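Local coordinates for protein SnoN,Epimerase SnoN (Streptomyces nogalater, PDB 5EP9) that probably works as a non-heme iron, 2-oxoglutarate-dependent epimerase in the biosynthesis of the polyketide nogalamycin, at residues A88-Q91 / T96-R99. Residues are numbered along the deposited sequence; the frame is centred on the assembly and turned at random.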
loop_
_atom_site.group_PDB
_atom_site.type_symbol
_atom_site.label_atom_id
_atom_site.label_comp_id
_atom_site.label_asym_id
_atom_site.label_seq_id
_atom_site.Cartn_x
_atom_site.Cartn_y
_atom_site.Cartn_z
ATOM N N ALA A 88 5.022 0.379 -11.441
ATOM C CA ALA A 88 3.562 0.643 -11.387
ATOM C C ALA A 88 2.800 -0.579 -11.878
ATOM O O ALA A 88 3.246 -1.275 -12.784
ATOM C CB ALA A 88 3.197 1.794 -12.308
ATOM N N ASP A 89 1.719 -0.870 -11.181
ATOM C CA ASP A 89 0.820 -1.955 -11.553
ATOM C C ASP A 89 1.601 -3.272 -11.812
ATOM O O ASP A 89 1.414 -3.936 -12.842
ATOM C CB ASP A 89 0.044 -1.540 -12.793
ATOM C CG ASP A 89 -0.769 -0.251 -12.585
ATOM O OD1 ASP A 89 -1.722 -0.263 -11.753
ATOM O OD2 ASP A 89 -0.353 0.797 -13.189
ATOM N N ALA A 90 2.492 -3.591 -10.891
ATOM C CA ALA A 90 3.485 -4.625 -11.112
ATOM C C ALA A 90 2.893 -6.010 -11.309
ATOM O O ALA A 90 3.434 -6.828 -12.071
ATOM C CB ALA A 90 4.461 -4.632 -9.988
ATOM N N GLN A 91 1.711 -6.175 -10.754
ATOM C CA GLN A 91 0.968 -7.403 -10.905
ATOM C C GLN A 91 0.488 -7.704 -12.284
ATOM O O GLN A 91 0.210 -8.794 -12.551
ATOM C CB GLN A 91 -0.197 -7.487 -9.945
ATOM C CG GLN A 91 -1.495 -6.789 -10.372
ATOM C CD GLN A 91 -1.478 -5.244 -10.235
ATOM O OE1 GLN A 91 -0.519 -4.649 -9.827
ATOM N NE2 GLN A 91 -2.544 -4.640 -10.626
ATOM N N THR A 96 4.539 -13.280 -10.484
ATOM C CA THR A 96 5.141 -13.568 -9.274
ATOM C C THR A 96 4.628 -12.390 -8.295
ATOM O O THR A 96 4.073 -12.656 -7.261
ATOM C CB THR A 96 6.677 -13.602 -9.394
ATOM O OG1 THR A 96 7.073 -14.779 -10.089
ATOM C CG2 THR A 96 7.323 -13.644 -8.020
ATOM N N MET A 97 4.643 -11.183 -8.794
ATOM C CA MET A 97 4.004 -10.150 -8.121
ATOM C C MET A 97 2.469 -10.261 -7.940
ATOM O O MET A 97 1.938 -9.886 -6.874
ATOM C CB MET A 97 4.416 -8.747 -8.698
ATOM C CG MET A 97 5.895 -8.445 -8.511
ATOM S SD MET A 97 6.300 -8.572 -6.743
ATOM C CE MET A 97 8.053 -8.504 -6.792
ATOM N N ARG A 98 1.785 -10.822 -8.895
ATOM C CA ARG A 98 0.398 -11.088 -8.677
ATOM C C ARG A 98 0.191 -12.088 -7.568
ATOM O O ARG A 98 -0.845 -11.984 -6.864
ATOM C CB ARG A 98 -0.333 -11.553 -9.976
ATOM C CG ARG A 98 -1.872 -11.407 -9.921
ATOM C CD ARG A 98 -2.488 -11.865 -11.250
ATOM N NE ARG A 98 -3.905 -11.475 -11.425
ATOM C CZ ARG A 98 -4.957 -12.079 -10.848
ATOM N NH1 ARG A 98 -4.777 -13.080 -9.982
ATOM N NH2 ARG A 98 -6.217 -11.721 -11.145
ATOM N N ARG A 99 1.055 -13.104 -7.483
ATOM C CA ARG A 99 0.906 -14.064 -6.371
ATOM C C ARG A 99 1.092 -13.354 -5.040
ATOM O O ARG A 99 0.445 -13.665 -4.055
ATOM C CB ARG A 99 1.845 -15.272 -6.441
ATOM C CG ARG A 99 1.396 -16.259 -7.543
ATOM C CD ARG A 99 2.150 -17.582 -7.571
ATOM N NE ARG A 99 3.267 -17.517 -8.482
ATOM C CZ ARG A 99 4.512 -17.222 -8.143
ATOM N NH1 ARG A 99 4.854 -16.926 -6.862
ATOM N NH2 ARG A 99 5.419 -17.185 -9.134
#
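A90 and M97 meet at their CB atoms, 4.3 Å apart, where the short, weakly bonded turn at 90-93 comes up against the start of helix 95-101; both segments lie in the first SnoN part (14-202) of the fused chain. The M97 methylene also rests on the backbone, with its CB 4.0 Å from A90 O. With CG anti to the carbonyl carbon and a bend at chi2 (-56°), the thioether then turns away from A90 and leaves CB to do the touching; beyond the contact M97 packs on L67 and E63 of helix 54-70. A90 leans on L123 and V125 of strand 118-128, so this side is fully buried.

The next pair is Q91 and R98, whose CA atoms lie 4.3 Å apart. Q91 CB sits 3.9 Å from R98 CA, while R98 CB reaches to 3.8 Å from Q91 O. From there the two polar ends part: the amide of Q91 folds back so that OE1 accepts a hydrogen bond from L123 N, whereas R98 runs out extended, CG anti to its own N (chi1 -161°), and NH2 bonds to D278 O. This arginine flank is partly exposed, although its approaches are slightly closer.

No hydrogen bond crosses between 88-91 and 96-99. Aliphatic carbon meets aliphatic carbon, with the M97 and R98 methylenes also against the A90 and Q91 carbonyl oxygens, so van der Waals contact alone joins the segments in this PhyH-type fold, while Q91 OE1 is tied to strand 118-128 and R98 NH2 to D278.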